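Local coordinates for protein 2-dehydropantoate 2-reductase (Enterococcus faecium, PDB 3WFI) that acts as an NAD-dependent D-mandelate dehydrogenase of the ketopantoate reductase family, with a Rossmann-type coenzyme domain and a helical C-terminal domain, at residues K267-T272 / D307-K312; N191-G196 / K216-I221; M81-M86 / E110-K115. One frame throughout, in Å; residues are numbered along the deposited sequence.

How the contacts relate
Three contacts in this two-domain dehydrogenase illustrate how a chain can be closed by successive, independent loops: none nests in or crosses another. First from the N terminus comes contact 3, which closes 23 residues that include strand 98-102 and pairs helices 80-90 and 109-113 of the Rossmann-type domain. Contact 2 then closes 19 residues of the helical C-terminal domain and sets the junction before helix 194-201 against helix 214-231. Last, contact 1 closes 34 largely helical residues and lays the chain end on the loop after helix 260-267. Contact 1 also reaches contact 3 across the domains, T272 O lying 3.7 Å from M81 SD; contacts 1 and 2 both touch the second subunit.

Contact 1 of 3, residues K267-T272 / D307-K312; sequences KNHRLT and DSLNVK
Both methyls of V311 press mainly on main chain. V311 CG1 lies 3.4 Å from R270 C and just as near L271 N, on the peptide that joins those residues, while V311 CG2 rests 3.5 Å from H269 O on the preceding peptide. The torsion explains this straddling: with CG1 anti to the backbone N (chi1 172°), each branch meets one of two successive peptide groups. L271 folds alongside from the other segment, the two side chains running past each other in opposite senses; its CD2 is 3.8 Å from V311 CG1 and its CD1 3.7 Å from K312 O. At the other end, H269 CD2 lies 4.3 Å from L309 CD1, the approach to the ring being oblique. A Schellman motif with N310 as its C-prime residue ends the preceding helix, and V311 follows directly. R270, an NAD(+)-binding residue, directs its CB away from this interface and forms a salt bridge with D264. The contact thus joins two helix exits: L309 packs on L265 of helix 260-267, T272 OG1 is hydrogen-bonded to E306 of helix 293-308, and D307 to S212 of the second subunit.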
loop_
_atom_site.group_PDB
_atom_site.type_symbol
_atom_site.label_atom_id
_atom_site.label_comp_id
_atom_site.label_asym_id
_atom_site.label_seq_id
_atom_site.Cartn_x
_atom_site.Cartn_y
_atom_site.Cartn_z
ATOM N N LYS B 267 9.682 10.258 12.940
ATOM C CA LYS B 267 10.333 11.036 14.003
ATOM C C LYS B 267 11.696 11.596 13.614
ATOM O O LYS B 267 11.954 12.790 13.799
ATOM C CB LYS B 267 10.523 10.186 15.260
ATOM C CG LYS B 267 9.256 9.806 15.989
ATOM C CD LYS B 267 9.610 9.390 17.427
ATOM C CE LYS B 267 10.584 10.334 18.152
ATOM N NZ LYS B 267 10.803 9.976 19.585
ATOM N N ASN B 268 12.587 10.734 13.134
ATOM C CA ASN B 268 13.977 11.126 12.885
ATOM C C ASN B 268 14.232 11.637 11.461
ATOM O O ASN B 268 15.345 12.076 11.151
ATOM C CB ASN B 268 14.918 9.958 13.185
ATOM C CG ASN B 268 14.855 9.507 14.633
ATOM O OD1 ASN B 268 14.085 10.023 15.424
ATOM N ND2 ASN B 268 15.679 8.532 14.980
ATOM N N HIS B 269 13.211 11.565 10.606
ATOM C CA HIS B 269 13.321 11.953 9.189
ATOM C C HIS B 269 14.551 11.329 8.542
ATOM O O HIS B 269 15.359 12.001 7.903
ATOM C CB HIS B 269 13.258 13.475 8.994
ATOM C CG HIS B 269 11.888 14.048 9.186
ATOM N ND1 HIS B 269 11.679 15.335 9.630
ATOM C CD2 HIS B 269 10.661 13.514 8.990
ATOM C CE1 HIS B 269 10.380 15.570 9.697
ATOM N NE2 HIS B 269 9.739 14.480 9.316
ATOM N N ARG B 270 14.688 10.023 8.744
ATOM C CA ARG B 270 15.762 9.247 8.141
ATOM C C ARG B 270 15.192 8.182 7.228
ATOM O O ARG B 270 14.079 7.703 7.447
ATOM C CB ARG B 270 16.582 8.554 9.222
ATOM C CG ARG B 270 17.513 9.466 10.006
ATOM C CD ARG B 270 18.507 8.584 10.759
ATOM N NE ARG B 270 17.792 7.719 11.694
ATOM C CZ ARG B 270 18.345 6.726 12.389
ATOM N NH1 ARG B 270 19.644 6.459 12.275
ATOM N NH2 ARG B 270 17.591 6.001 13.210
ATOM N N LEU B 271 15.976 7.781 6.233
ATOM C CA LEU B 271 15.608 6.680 5.362
ATOM C C LEU B 271 15.398 5.400 6.167
ATOM O O LEU B 271 16.092 5.153 7.165
ATOM C CB LEU B 271 16.681 6.449 4.289
ATOM C CG LEU B 271 16.756 7.524 3.208
ATOM C CD1 LEU B 271 18.027 7.376 2.374
ATOM C CD2 LEU B 271 15.532 7.479 2.296
ATOM N N THR B 272 14.443 4.591 5.727
ATOM C CA THR B 272 14.130 3.337 6.379
ATOM C C THR B 272 14.935 2.178 5.798
ATOM O O THR B 272 15.535 2.288 4.737
ATOM C CB THR B 272 12.622 3.002 6.249
ATOM O OG1 THR B 272 12.316 2.673 4.887
ATOM C CG2 THR B 272 11.747 4.188 6.708
ATOM N N ASP B 307 9.827 10.078 0.370
ATOM C CA ASP B 307 9.939 11.132 -0.618
ATOM C C ASP B 307 9.067 12.332 -0.246
ATOM O O ASP B 307 9.514 13.462 -0.332
ATOM C CB ASP B 307 9.570 10.620 -2.008
ATOM C CG ASP B 307 10.551 9.567 -2.535
ATOM O OD1 ASP B 307 11.696 9.498 -2.051
ATOM O OD2 ASP B 307 10.186 8.828 -3.473
ATOM N N SER B 308 7.844 12.070 0.197
ATOM C CA SER B 308 6.910 13.136 0.542
ATOM C C SER B 308 7.380 13.974 1.734
ATOM O O SER B 308 6.974 15.127 1.870
ATOM C CB SER B 308 5.509 12.569 0.815
ATOM O OG SER B 308 5.398 12.002 2.105
ATOM N N LEU B 309 8.205 13.383 2.595
ATOM C CA LEU B 309 8.823 14.086 3.720
ATOM C C LEU B 309 10.203 14.661 3.379
ATOM O O LEU B 309 10.894 15.144 4.263
ATOM C CB LEU B 309 8.930 13.143 4.919
ATOM C CG LEU B 309 7.603 12.639 5.474
ATOM C CD1 LEU B 309 7.839 11.510 6.460
ATOM C CD2 LEU B 309 6.833 13.774 6.134
ATOM N N ASN B 310 10.594 14.604 2.102
ATOM C CA ASN B 310 11.913 15.031 1.638
ATOM C C ASN B 310 13.018 14.293 2.389
ATOM O O ASN B 310 13.998 14.875 2.843
ATOM C CB ASN B 310 12.098 16.568 1.721
ATOM C CG ASN B 310 12.984 17.121 0.602
ATOM O OD1 ASN B 310 14.002 17.759 0.871
ATOM N ND2 ASN B 310 12.593 16.899 -0.660
ATOM N N VAL B 311 12.829 12.986 2.514
ATOM C CA VAL B 311 13.847 12.114 3.045
ATOM C C VAL B 311 14.296 11.237 1.878
ATOM O O VAL B 311 13.594 10.283 1.533
ATOM C CB VAL B 311 13.284 11.282 4.214
ATOM C CG1 VAL B 311 14.277 10.223 4.659
ATOM C CG2 VAL B 311 12.916 12.200 5.376
ATOM N N LYS B 312 15.448 11.567 1.273
ATOM C CA LYS B 312 15.848 10.985 -0.029
ATOM C C LYS B 312 17.294 10.484 -0.137
ATOM O O LYS B 312 18.078 10.659 0.772
ATOM C CB LYS B 312 15.575 11.984 -1.156
ATOM C CG LYS B 312 14.134 12.477 -1.196
ATOM C CD LYS B 312 13.675 12.813 -2.603
ATOM C CE LYS B 312 12.296 13.456 -2.612
ATOM N NZ LYS B 312 11.831 13.733 -4.003
#

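Contact 2 of 3, residues N191-G196 / K216-I221; sequences NGTMNG and KMVATI
The hydroxyl of T193 lies within hydrogen-bonding range of two carbonyls, C189 O and V190 O, which compete for its one proton, C189 being the stronger partner; its methyl faces helix 214-231. Here the link between helices 180-191 and 194-201 packs on a third helix, in the helical C-terminal domain of the family. The T193 torsion sets OG1 between the backbone N and the carbonyl carbon (chi1 51°), turned back to the preceding helix, with CG2 directed at helix 214-231. T193 CG2 comes 3.8 Å from I221 CG2, the two side chains passing in opposite directions, and 4.1 Å from V218 CA. Next to it, G192 presents its carbonyl, whose O lies 3.6 Å from the same I221 methyl. The far helix has its own shared acceptor: K216 O takes both T220 N and T220 OG1, which approach from opposite faces of its plane, with T220 OG1 2.8 Å from K216 O. K216 NZ in turn donates to T220 OG1, and it also makes a salt bridge with E300 of the second subunit. C245 of helix 238-246 packs on both T193 and V218, while L298 of helix 293-308 covers I221; several helices thus close round this apolar seam. M194 points its CB away, yet its chain bends at chi2 and chi3 until the terminal methyl returns, M194 CE stopping 3.9 Å from V218 CG2.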
loop_
_atom_site.group_PDB
_atom_site.type_symbol
_atom_site.label_atom_id
_atom_site.label_comp_id
_atom_site.label_asym_id
_atom_site.label_seq_id
_atom_site.Cartn_x
_atom_site.Cartn_y
_atom_site.Cartn_z
ATOM N N ASN B 191 9.028 -7.812 11.372
ATOM C CA ASN B 191 9.643 -6.583 10.863
ATOM C C ASN B 191 9.037 -6.150 9.528
ATOM O O ASN B 191 9.025 -4.965 9.215
ATOM C CB ASN B 191 11.151 -6.726 10.727
ATOM C CG ASN B 191 11.846 -6.850 12.071
ATOM O OD1 ASN B 191 11.323 -6.426 13.109
ATOM N ND2 ASN B 191 13.009 -7.468 12.061
ATOM N N GLY B 192 8.516 -7.115 8.775
ATOM C CA GLY B 192 7.864 -6.847 7.506
ATOM C C GLY B 192 6.383 -6.511 7.575
ATOM O O GLY B 192 5.758 -6.287 6.537
ATOM N N THR B 193 5.818 -6.473 8.787
ATOM C CA THR B 193 4.413 -6.151 8.980
ATOM C C THR B 193 4.239 -4.914 9.843
ATOM O O THR B 193 3.686 -3.928 9.388
ATOM C CB THR B 193 3.617 -7.331 9.574
ATOM O OG1 THR B 193 4.272 -7.843 10.744
ATOM C CG2 THR B 193 3.496 -8.437 8.552
ATOM N N MET B 194 4.722 -4.967 11.084
ATOM C CA MET B 194 4.505 -3.875 12.028
ATOM C C MET B 194 5.135 -2.574 11.547
ATOM O O MET B 194 4.486 -1.521 11.572
ATOM C CB MET B 194 5.074 -4.242 13.412
ATOM C CG MET B 194 4.401 -5.425 14.087
ATOM S SD MET B 194 2.608 -5.239 14.308
ATOM C CE MET B 194 2.012 -6.316 12.994
ATOM N N ASN B 195 6.377 -2.661 11.075
ATOM C CA ASN B 195 7.141 -1.486 10.663
ATOM C C ASN B 195 6.474 -0.689 9.534
ATOM O O ASN B 195 6.125 0.478 9.721
ATOM C CB ASN B 195 8.556 -1.878 10.250
ATOM C CG ASN B 195 9.502 -2.000 11.434
ATOM O OD1 ASN B 195 9.512 -1.145 12.338
ATOM N ND2 ASN B 195 10.307 -3.054 11.434
ATOM N N GLY B 196 6.338 -1.308 8.361
ATOM C CA GLY B 196 5.734 -0.647 7.200
ATOM C C GLY B 196 4.314 -0.165 7.401
ATOM O O GLY B 196 3.987 0.974 7.034
ATOM N N LYS B 216 -5.942 -9.242 7.875
ATOM C CA LYS B 216 -5.813 -9.584 6.482
ATOM C C LYS B 216 -4.459 -9.120 5.924
ATOM O O LYS B 216 -3.801 -9.850 5.183
ATOM C CB LYS B 216 -6.964 -9.007 5.671
ATOM C CG LYS B 216 -6.780 -9.102 4.161
ATOM C CD LYS B 216 -6.736 -10.554 3.676
ATOM C CE LYS B 216 -6.919 -10.652 2.164
ATOM N NZ LYS B 216 -5.918 -9.840 1.436
ATOM N N MET B 217 -4.052 -7.911 6.262
ATOM C CA MET B 217 -2.807 -7.362 5.696
ATOM C C MET B 217 -1.587 -8.124 6.230
ATOM O O MET B 217 -0.679 -8.473 5.479
ATOM C CB MET B 217 -2.705 -5.872 6.000
ATOM C CG MET B 217 -3.749 -5.052 5.253
ATOM S SD MET B 217 -3.577 -3.262 5.448
ATOM C CE MET B 217 -4.007 -3.073 7.191
ATOM N N VAL B 218 -1.597 -8.393 7.528
ATOM C CA VAL B 218 -0.540 -9.175 8.160
ATOM C C VAL B 218 -0.496 -10.588 7.551
ATOM O O VAL B 218 0.566 -11.055 7.166
ATOM C CB VAL B 218 -0.707 -9.220 9.708
ATOM C CG1 VAL B 218 0.213 -10.266 10.344
ATOM C CG2 VAL B 218 -0.436 -7.842 10.302
ATOM N N ALA B 219 -1.651 -11.245 7.452
ATOM C CA ALA B 219 -1.713 -12.612 6.949
ATOM C C ALA B 219 -1.201 -12.713 5.534
ATOM O O ALA B 219 -0.474 -13.661 5.193
ATOM C CB ALA B 219 -3.129 -13.157 7.028
ATOM N N THR B 220 -1.582 -11.743 4.699
ATOM C CA THR B 220 -1.159 -11.744 3.307
ATOM C C THR B 220 0.357 -11.593 3.209
ATOM O O THR B 220 1.009 -12.305 2.432
ATOM C CB THR B 220 -1.867 -10.623 2.509
ATOM O OG1 THR B 220 -3.284 -10.782 2.616
ATOM C CG2 THR B 220 -1.494 -10.661 1.045
ATOM N N ILE B 221 0.919 -10.666 3.976
ATOM C CA ILE B 221 2.366 -10.436 3.947
ATOM C C ILE B 221 3.129 -11.666 4.442
ATOM O O ILE B 221 4.107 -12.095 3.812
ATOM C CB ILE B 221 2.771 -9.175 4.742
ATOM C CG1 ILE B 221 2.290 -7.931 4.016
ATOM C CG2 ILE B 221 4.290 -9.105 4.928
ATOM C CD1 ILE B 221 2.173 -6.704 4.911
#

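Contact 3 of 3, residues M81-M86 / E110-K115; sequences MQLEKM and EDIIEK
A salt bridge links E84 on helix 80-90 to K115, which follows helix 109-113, K115 NZ donating to E84 OE1 at 3.3 Å. The ammonium approaches the syn side of that oxygen, 26° out of the carboxylate plane. Both chains are extended beyond CG, and they cross obliquely; K115 CD also lies 3.6 Å from E84 OE1, so the lysine brings its methylene part as well as its charge. Because E84 CG stands anti to the backbone N (chi1 -180°), the carboxylate is carried out past I112, whose CG2 sits under the aliphatic start of the glutamate, 3.7 Å from E84 CB. Deeper in, L83 takes over. Its CD2 is 4.2 Å from I113 CG1, the two side chains meeting at about a right angle, and 4.3 Å from I112 CG2. L76 of strand 71-76 lies against both L83 and I113, and L87 packs on both isoleucines. Polar cover thus lies outside and hydrocarbon lies against the sheet. Paired helices on the parallel part of the sheet, where strands 71-76 and 98-102 are neighbours, are the standard architecture of a Rossmann-type domain, and Q82, beside this seam on helix 80-90, belongs to its NAD(+) site.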
loop_
_atom_site.group_PDB
_atom_site.type_symbol
_atom_site.label_atom_id
_atom_site.label_comp_id
_atom_site.label_asym_id
_atom_site.label_seq_id
_atom_site.Cartn_x
_atom_site.Cartn_y
_atom_site.Cartn_z
ATOM N N MET B 81 22.184 -1.609 5.575
ATOM C CA MET B 81 22.360 -0.537 4.587
ATOM C C MET B 81 23.834 -0.268 4.245
ATOM O O MET B 81 24.130 0.360 3.227
ATOM C CB MET B 81 21.649 0.758 5.042
ATOM C CG MET B 81 20.118 0.670 5.006
ATOM S SD MET B 81 19.163 2.102 5.576
ATOM C CE MET B 81 19.527 3.288 4.288
ATOM N N GLN B 82 24.751 -0.771 5.073
ATOM C CA GLN B 82 26.182 -0.608 4.828
ATOM C C GLN B 82 26.893 -1.915 4.409
ATOM O O GLN B 82 28.072 -1.890 4.092
ATOM C CB GLN B 82 26.830 -0.024 6.077
ATOM C CG GLN B 82 26.306 1.356 6.465
ATOM C CD GLN B 82 26.687 1.758 7.878
ATOM O OE1 GLN B 82 26.642 0.942 8.806
ATOM N NE2 GLN B 82 27.071 3.023 8.052
ATOM N N LEU B 83 26.167 -3.033 4.362
ATOM C CA LEU B 83 26.772 -4.363 4.175
ATOM C C LEU B 83 27.409 -4.563 2.804
ATOM O O LEU B 83 28.519 -5.077 2.702
ATOM C CB LEU B 83 25.736 -5.482 4.405
ATOM C CG LEU B 83 26.221 -6.922 4.136
ATOM C CD1 LEU B 83 27.364 -7.312 5.064
ATOM C CD2 LEU B 83 25.074 -7.919 4.256
ATOM N N GLU B 84 26.700 -4.193 1.740
ATOM C CA GLU B 84 27.213 -4.450 0.404
ATOM C C GLU B 84 28.461 -3.621 0.151
ATOM O O GLU B 84 29.427 -4.114 -0.423
ATOM C CB GLU B 84 26.149 -4.205 -0.667
ATOM C CG GLU B 84 26.664 -4.468 -2.073
ATOM C CD GLU B 84 25.566 -4.869 -3.023
ATOM O OE1 GLU B 84 25.819 -5.722 -3.901
ATOM O OE2 GLU B 84 24.445 -4.341 -2.873
ATOM N N LYS B 85 28.450 -2.375 0.606
ATOM C CA LYS B 85 29.619 -1.510 0.516
ATOM C C LYS B 85 30.830 -2.056 1.310
ATOM O O LYS B 85 31.953 -2.049 0.804
ATOM C CB LYS B 85 29.242 -0.100 0.987
ATOM C CG LYS B 85 30.379 0.899 0.995
ATOM C CD LYS B 85 31.046 0.935 -0.353
ATOM C CE LYS B 85 32.035 2.070 -0.469
ATOM N NZ LYS B 85 32.398 2.263 -1.898
ATOM N N MET B 86 30.597 -2.513 2.543
ATOM C CA MET B 86 31.645 -3.143 3.348
ATOM C C MET B 86 32.265 -4.315 2.576
ATOM O O MET B 86 33.486 -4.391 2.409
ATOM C CB MET B 86 31.087 -3.618 4.696
ATOM C CG MET B 86 32.046 -4.454 5.546
ATOM S SD MET B 86 33.537 -3.567 6.057
ATOM C CE MET B 86 32.908 -2.681 7.483
ATOM N N GLU B 110 22.221 -12.869 3.098
ATOM C CA GLU B 110 22.894 -13.944 2.371
ATOM C C GLU B 110 22.955 -13.692 0.861
ATOM O O GLU B 110 23.920 -14.085 0.207
ATOM C CB GLU B 110 22.280 -15.328 2.707
ATOM C CG GLU B 110 20.878 -15.666 2.165
ATOM C CD GLU B 110 19.737 -15.011 2.923
ATOM O OE1 GLU B 110 19.988 -14.245 3.864
ATOM O OE2 GLU B 110 18.560 -15.247 2.566
ATOM N N ASP B 111 21.941 -13.029 0.302
ATOM C CA ASP B 111 21.944 -12.767 -1.146
ATOM C C ASP B 111 23.012 -11.732 -1.530
ATOM O O ASP B 111 23.619 -11.833 -2.577
ATOM C CB ASP B 111 20.556 -12.340 -1.622
ATOM C CG ASP B 111 19.492 -13.393 -1.305
ATOM O OD1 ASP B 111 19.843 -14.590 -1.155
ATOM O OD2 ASP B 111 18.316 -13.025 -1.160
ATOM N N ILE B 112 23.233 -10.738 -0.682
ATOM C CA ILE B 112 24.356 -9.803 -0.869
ATOM C C ILE B 112 25.681 -10.548 -0.669
ATOM O O ILE B 112 26.559 -10.505 -1.527
ATOM C CB ILE B 112 24.255 -8.619 0.114
ATOM C CG1 ILE B 112 23.004 -7.781 -0.185
ATOM C CG2 ILE B 112 25.485 -7.741 0.026
ATOM C CD1 ILE B 112 22.543 -6.908 0.968
ATOM N N ILE B 113 25.796 -11.276 0.440
ATOM C CA ILE B 113 27.033 -11.995 0.776
ATOM C C ILE B 113 27.403 -13.012 -0.323
ATOM O O ILE B 113 28.581 -13.141 -0.697
ATOM C CB ILE B 113 26.922 -12.695 2.150
ATOM C CG1 ILE B 113 26.677 -11.659 3.263
ATOM C CG2 ILE B 113 28.191 -13.482 2.454
ATOM C CD1 ILE B 113 26.173 -12.236 4.558
ATOM N N GLU B 114 26.395 -13.699 -0.864
ATOM C CA GLU B 114 26.600 -14.678 -1.949
ATOM C C GLU B 114 27.326 -14.130 -3.181
ATOM O O GLU B 114 27.949 -14.886 -3.931
ATOM C CB GLU B 114 25.263 -15.287 -2.393
ATOM C CG GLU B 114 25.420 -16.491 -3.309
ATOM C CD GLU B 114 24.093 -17.086 -3.731
ATOM O OE1 GLU B 114 23.150 -16.311 -3.981
ATOM O OE2 GLU B 114 24.003 -18.331 -3.809
ATOM N N LYS B 115 27.244 -12.826 -3.402
ATOM C CA LYS B 115 27.975 -12.199 -4.508
ATOM C C LYS B 115 29.488 -12.316 -4.327
ATOM O O LYS B 115 30.239 -12.193 -5.305
ATOM C CB LYS B 115 27.565 -10.726 -4.659
ATOM C CG LYS B 115 26.129 -10.551 -5.142
ATOM C CD LYS B 115 25.553 -9.152 -4.925
ATOM C CE LYS B 115 24.068 -9.078 -5.288
ATOM N NZ LYS B 115 23.466 -7.753 -4.950
#